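Local coordinates for SusD superfamily protein (Bacteroides vulgatus, PDB 3MYV) that probably binds polysaccharides at the bacterial outer membrane, at residues L23-M37 and A72-A86. Sequence-based numbering, arbitrary orientation.
Sequences LYDLMSGSGYYGAAM and AGSLWGRPFYILREA. With EDO (1,2-ethanediol), chain I.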
loop_
_atom_site.group_PDB
_atom_site.type_symbol
_atom_site.label_atom_id
_atom_site.label_comp_id
_atom_site.label_asym_id
_atom_site.label_seq_id
_atom_site.Cartn_x
_atom_site.Cartn_y
_atom_site.Cartn_z
ATOM N N LEU A 23 -15.638 4.753 7.866
ATOM C CA LEU A 23 -14.283 5.122 7.437
ATOM C C LEU A 23 -13.774 4.128 6.382
ATOM O O LEU A 23 -13.196 4.527 5.370
ATOM C CB LEU A 23 -13.321 5.181 8.616
ATOM C CG LEU A 23 -13.643 6.087 9.813
ATOM C CD1 LEU A 23 -12.570 5.857 10.901
ATOM C CD2 LEU A 23 -13.748 7.574 9.416
ATOM N N TYR A 24 -14.027 2.837 6.594
ATOM C CA TYR A 24 -13.593 1.841 5.611
ATOM C C TYR A 24 -14.435 1.873 4.339
ATOM O O TYR A 24 -13.900 1.691 3.237
ATOM C CB TYR A 24 -13.605 0.454 6.201
ATOM C CG TYR A 24 -12.632 0.254 7.328
ATOM C CD1 TYR A 24 -12.986 0.560 8.634
ATOM C CD2 TYR A 24 -11.358 -0.258 7.088
ATOM C CE1 TYR A 24 -12.102 0.324 9.695
ATOM C CE2 TYR A 24 -10.471 -0.482 8.113
ATOM C CZ TYR A 24 -10.838 -0.181 9.424
ATOM O OH TYR A 24 -9.981 -0.439 10.457
ATOM N N ASP A 25 -15.741 2.118 4.468
ATOM C CA ASP A 25 -16.563 2.372 3.278
ATOM C C ASP A 25 -15.921 3.473 2.408
ATOM O O ASP A 25 -15.817 3.320 1.206
ATOM C CB ASP A 25 -18.012 2.759 3.625
ATOM C CG ASP A 25 -18.804 1.621 4.240
ATOM O OD1 ASP A 25 -18.400 0.449 4.109
ATOM O OD2 ASP A 25 -19.834 1.908 4.879
ATOM N N LEU A 26 -15.502 4.584 3.026
ATOM C CA LEU A 26 -14.893 5.671 2.279
ATOM C C LEU A 26 -13.573 5.225 1.642
ATOM O O LEU A 26 -13.218 5.605 0.513
ATOM C CB LEU A 26 -14.642 6.888 3.203
ATOM C CG LEU A 26 -15.898 7.616 3.654
ATOM C CD1 LEU A 26 -15.669 8.541 4.894
ATOM C CD2 LEU A 26 -16.482 8.395 2.457
HETATM N N MSE A 27 -12.821 4.442 2.388
HETATM C CA MSE A 27 -11.495 4.012 1.961
HETATM C C MSE A 27 -11.556 3.062 0.759
HETATM O O MSE A 27 -10.628 3.015 -0.083
HETATM C CB MSE A 27 -10.812 3.318 3.146
HETATM C CG MSE A 27 -9.386 3.075 2.967
HETATM SE SE MSE A 27 -8.511 2.268 4.594
HETATM C CE MSE A 27 -9.613 2.842 5.837
ATOM N N SER A 28 -12.665 2.341 0.651
ATOM C CA SER A 28 -12.855 1.358 -0.443
ATOM C C SER A 28 -13.152 1.978 -1.811
ATOM O O SER A 28 -13.247 1.261 -2.815
ATOM C CB SER A 28 -14.007 0.429 -0.081
ATOM O OG SER A 28 -15.219 1.124 -0.251
ATOM N N GLY A 29 -13.318 3.302 -1.864
ATOM C CA GLY A 29 -13.641 3.967 -3.106
ATOM C C GLY A 29 -12.514 3.753 -4.108
ATOM O O GLY A 29 -11.345 3.635 -3.731
ATOM N N SER A 30 -12.869 3.708 -5.379
ATOM C CA SER A 30 -11.867 3.477 -6.439
ATOM C C SER A 30 -10.816 4.588 -6.478
ATOM O O SER A 30 -9.696 4.350 -6.896
ATOM C CB SER A 30 -12.542 3.358 -7.802
ATOM O OG SER A 30 -13.240 4.559 -8.097
ATOM N N GLY A 31 -11.160 5.775 -5.969
ATOM C CA GLY A 31 -10.217 6.873 -5.846
ATOM C C GLY A 31 -9.120 6.708 -4.801
ATOM O O GLY A 31 -8.144 7.495 -4.792
ATOM N N TYR A 32 -9.283 5.736 -3.899
ATOM C CA TYR A 32 -8.266 5.453 -2.866
ATOM C C TYR A 32 -7.894 3.952 -2.882
ATOM O O TYR A 32 -7.215 3.525 -3.810
ATOM C CB TYR A 32 -8.739 6.006 -1.501
ATOM C CG TYR A 32 -7.719 6.010 -0.356
ATOM C CD1 TYR A 32 -6.340 5.924 -0.601
ATOM C CD2 TYR A 32 -8.145 6.146 0.971
ATOM C CE1 TYR A 32 -5.402 5.928 0.466
ATOM C CE2 TYR A 32 -7.228 6.163 2.035
ATOM C CZ TYR A 32 -5.858 6.044 1.775
ATOM O OH TYR A 32 -4.954 6.076 2.807
ATOM N N TYR A 33 -8.360 3.144 -1.929
ATOM C CA TYR A 33 -7.966 1.728 -1.885
ATOM C C TYR A 33 -8.814 0.770 -2.741
ATOM O O TYR A 33 -8.571 -0.441 -2.777
ATOM C CB TYR A 33 -7.846 1.260 -0.428
ATOM C CG TYR A 33 -6.481 1.550 0.167
ATOM C CD1 TYR A 33 -5.346 0.891 -0.315
ATOM C CD2 TYR A 33 -6.317 2.490 1.170
ATOM C CE1 TYR A 33 -4.101 1.137 0.200
ATOM C CE2 TYR A 33 -5.047 2.756 1.690
ATOM C CZ TYR A 33 -3.950 2.065 1.191
ATOM O OH TYR A 33 -2.689 2.312 1.677
ATOM N N GLY A 34 -9.808 1.299 -3.449
ATOM C CA GLY A 34 -10.503 0.506 -4.455
ATOM C C GLY A 34 -9.714 0.296 -5.738
ATOM O O GLY A 34 -9.994 -0.656 -6.483
ATOM N N ALA A 35 -8.745 1.173 -5.999
ATOM C CA ALA A 35 -7.931 1.105 -7.219
ATOM C C ALA A 35 -6.730 2.066 -7.232
ATOM O O ALA A 35 -5.601 1.647 -7.497
ATOM C CB ALA A 35 -8.816 1.381 -8.463
ATOM N N ALA A 36 -6.968 3.354 -7.003
ATOM C CA ALA A 36 -5.933 4.379 -7.280
ATOM C C ALA A 36 -4.596 4.148 -6.578
ATOM O O ALA A 36 -3.552 4.389 -7.173
ATOM C CB ALA A 36 -6.434 5.802 -7.000
HETATM N N MSE A 37 -4.624 3.712 -5.322
HETATM C CA MSE A 37 -3.362 3.526 -4.549
HETATM C C MSE A 37 -2.456 2.489 -5.244
HETATM O O MSE A 37 -1.230 2.636 -5.277
HETATM C CB MSE A 37 -3.640 3.063 -3.113
HETATM C CG MSE A 37 -3.475 4.039 -1.992
HETATM SE SE MSE A 37 -2.105 5.377 -2.011
HETATM C CE MSE A 37 -0.653 4.568 -2.923
ATOM N N ALA A 72 -4.853 11.350 -10.459
ATOM C CA ALA A 72 -4.413 10.338 -9.508
ATOM C C ALA A 72 -5.572 9.926 -8.610
ATOM O O ALA A 72 -5.450 9.895 -7.390
ATOM C CB ALA A 72 -3.196 10.847 -8.673
ATOM N N GLY A 73 -6.701 9.601 -9.228
ATOM C CA GLY A 73 -7.870 9.184 -8.477
ATOM C C GLY A 73 -8.318 10.272 -7.507
ATOM O O GLY A 73 -8.516 11.408 -7.912
ATOM N N SER A 74 -8.462 9.909 -6.234
ATOM C CA SER A 74 -8.776 10.853 -5.133
ATOM C C SER A 74 -7.727 10.819 -4.013
ATOM O O SER A 74 -8.044 10.940 -2.804
ATOM C CB SER A 74 -10.138 10.494 -4.557
ATOM O OG SER A 74 -11.121 10.666 -5.558
ATOM N N LEU A 75 -6.475 10.664 -4.412
ATOM C CA LEU A 75 -5.395 10.386 -3.451
ATOM C C LEU A 75 -5.094 11.590 -2.557
ATOM O O LEU A 75 -4.440 11.441 -1.535
ATOM C CB LEU A 75 -4.138 9.878 -4.171
ATOM C CG LEU A 75 -4.229 8.447 -4.747
ATOM C CD1 LEU A 75 -2.873 7.964 -5.425
ATOM C CD2 LEU A 75 -4.686 7.485 -3.660
ATOM N N TRP A 76 -5.616 12.768 -2.904
ATOM C CA TRP A 76 -5.615 13.887 -1.944
ATOM C C TRP A 76 -6.921 13.926 -1.184
ATOM O O TRP A 76 -6.936 13.835 0.044
ATOM C CB TRP A 76 -5.437 15.237 -2.649
ATOM C CG TRP A 76 -5.558 16.472 -1.767
ATOM C CD1 TRP A 76 -6.712 17.136 -1.441
ATOM C CD2 TRP A 76 -4.489 17.240 -1.186
ATOM N NE1 TRP A 76 -6.431 18.231 -0.665
ATOM C CE2 TRP A 76 -5.077 18.336 -0.508
ATOM C CE3 TRP A 76 -3.106 17.091 -1.147
ATOM C CZ2 TRP A 76 -4.316 19.306 0.185
ATOM C CZ3 TRP A 76 -2.335 18.062 -0.467
ATOM C CH2 TRP A 76 -2.947 19.143 0.199
ATOM N N GLY A 77 -8.015 14.132 -1.914
ATOM C CA GLY A 77 -9.311 14.359 -1.284
ATOM C C GLY A 77 -9.835 13.275 -0.364
ATOM O O GLY A 77 -10.405 13.561 0.703
ATOM N N ARG A 78 -9.713 12.026 -0.770
ATOM C CA ARG A 78 -10.343 10.954 -0.010
ATOM C C ARG A 78 -9.620 10.683 1.323
ATOM O O ARG A 78 -10.280 10.628 2.355
ATOM C CB ARG A 78 -10.534 9.682 -0.863
ATOM C CG ARG A 78 -11.257 8.542 -0.149
ATOM C CD ARG A 78 -12.544 8.956 0.480
ATOM N NE ARG A 78 -13.402 9.531 -0.528
ATOM C CZ ARG A 78 -14.234 8.855 -1.326
ATOM N NH1 ARG A 78 -14.426 7.543 -1.216
ATOM N NH2 ARG A 78 -14.943 9.529 -2.213
ATOM N N PRO A 79 -8.267 10.588 1.333
ATOM C CA PRO A 79 -7.646 10.417 2.649
ATOM C C PRO A 79 -7.903 11.620 3.578
ATOM O O PRO A 79 -8.050 11.449 4.771
ATOM C CB PRO A 79 -6.151 10.313 2.322
ATOM C CG PRO A 79 -6.160 9.644 0.998
ATOM C CD PRO A 79 -7.319 10.268 0.254
ATOM N N PHE A 80 -7.980 12.830 3.031
ATOM C CA PHE A 80 -8.252 13.989 3.889
ATOM C C PHE A 80 -9.657 13.955 4.439
ATOM O O PHE A 80 -9.859 14.333 5.582
ATOM C CB PHE A 80 -8.000 15.326 3.193
ATOM C CG PHE A 80 -6.594 15.778 3.316
ATOM C CD1 PHE A 80 -6.025 15.978 4.562
ATOM C CD2 PHE A 80 -5.806 15.935 2.196
ATOM C CE1 PHE A 80 -4.707 16.401 4.682
ATOM C CE2 PHE A 80 -4.497 16.353 2.319
ATOM C CZ PHE A 80 -3.950 16.588 3.544
ATOM N N TYR A 81 -10.616 13.518 3.617
ATOM C CA TYR A 81 -11.989 13.400 4.042
ATOM C C TYR A 81 -12.095 12.378 5.177
ATOM O O TYR A 81 -12.755 12.620 6.180
ATOM C CB TYR A 81 -12.908 13.020 2.853
ATOM C CG TYR A 81 -14.381 13.093 3.211
ATOM C CD1 TYR A 81 -15.032 12.012 3.813
ATOM C CD2 TYR A 81 -15.112 14.254 2.989
ATOM C CE1 TYR A 81 -16.351 12.078 4.163
ATOM C CE2 TYR A 81 -16.458 14.328 3.346
ATOM C CZ TYR A 81 -17.059 13.234 3.934
ATOM O OH TYR A 81 -18.371 13.287 4.290
ATOM N N ILE A 82 -11.428 11.250 5.019
ATOM C CA ILE A 82 -11.438 10.220 6.036
ATOM C C ILE A 82 -10.814 10.724 7.341
ATOM O O ILE A 82 -11.345 10.468 8.431
ATOM C CB ILE A 82 -10.754 8.930 5.534
ATOM C CG1 ILE A 82 -11.536 8.297 4.372
ATOM C CG2 ILE A 82 -10.624 7.893 6.675
ATOM C CD1 ILE A 82 -10.715 7.258 3.552
ATOM N N LEU A 83 -9.703 11.448 7.235
ATOM C CA LEU A 83 -9.053 12.031 8.410
ATOM C C LEU A 83 -9.989 12.961 9.194
ATOM O O LEU A 83 -10.026 12.930 10.402
ATOM C CB LEU A 83 -7.801 12.805 7.975
ATOM C CG LEU A 83 -6.551 11.943 7.725
ATOM C CD1 LEU A 83 -5.505 12.667 6.863
ATOM C CD2 LEU A 83 -5.903 11.488 9.057
ATOM N N ARG A 84 -10.750 13.790 8.492
ATOM C CA ARG A 84 -11.722 14.641 9.143
ATOM C C ARG A 84 -12.764 13.823 9.876
ATOM O O ARG A 84 -13.081 14.135 11.037
ATOM C CB ARG A 84 -12.454 15.538 8.118
ATOM C CG ARG A 84 -13.620 16.340 8.745
ATOM C CD ARG A 84 -14.626 16.795 7.702
ATOM N NE ARG A 84 -14.223 18.068 7.127
ATOM N N GLU A 85 -13.343 12.819 9.209
ATOM C CA GLU A 85 -14.389 11.983 9.867
ATOM C C GLU A 85 -13.801 11.203 11.056
ATOM O O GLU A 85 -14.458 11.053 12.122
ATOM C CB GLU A 85 -15.073 11.009 8.880
ATOM C CG GLU A 85 -15.830 11.661 7.735
ATOM C CD GLU A 85 -17.002 12.494 8.202
ATOM O OE1 GLU A 85 -17.904 11.936 8.842
ATOM O OE2 GLU A 85 -17.021 13.708 7.937
ATOM N N ALA A 86 -12.563 10.741 10.899
ATOM C CA ALA A 86 -11.883 9.994 11.958
ATOM C C ALA A 86 -11.680 10.866 13.208
ATOM O O ALA A 86 -11.911 10.425 14.338
ATOM C CB ALA A 86 -10.548 9.464 11.466
HETATM C C1 EDO I . -0.754 -0.479 -0.626
HETATM O O1 EDO I . 0.586 -0.259 -1.048
HETATM C C2 EDO I . -0.798 -0.873 0.854
HETATM O O2 EDO I . -0.765 0.298 1.739
#
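Arg-78 and Ser-74 donate the two hydrogen bonds of this contact, to the backbone carbonyls of Leu-26 and Gly-31. Arg-78 NH1 gives a nearly straight bond (N-H...O 163°) to Leu-26 O at 2.9 Å, lying in the carbonyl plane, on a lone pair, and also in the guanidinium plane. Two bends along the arginine chain, at chi2 and chi3, curl it back to the Leu-26 carbonyl, while Leu-26 CD2 lies over one guanidinium face. Ser-74 N donates to Gly-31 O at 2.8 Å, where Gly-31 and Gly-73 bring their backbones close. Apolar contacts fill the rest. Pro-79 CG sits over the centre of the Tyr-32 ring in a CH-pi contact, 3.7 Å from the centroid; Tyr-33 CD2 covers the opposite face and Ile-82 CD1 meets the edge. Leu-26 is a knob among Arg-78, Tyr-81, Ile-82 and Glu-85, its CD1 at the edge of the Tyr-81 ring, 3.7 Å from CE1. Leu-75 CD2 touches both Tyr-32 CD1 (3.8 Å) and the selenium of selenomethionine Met-37 (3.7 Å). The short helical segments 23-27 and 77-86 run antiparallel (177°), their axes 9.8 Å apart, and belong to the helical, TPR-clan part of the SusD fold. Helix 103-128 backs this pair, receiving Ile-82 on Val-116 and Cys-120, with Asp-123 OD2 hydrogen-bonded to Tyr-32 OH, while strand 248-252 meets Met-27 at Phe-250.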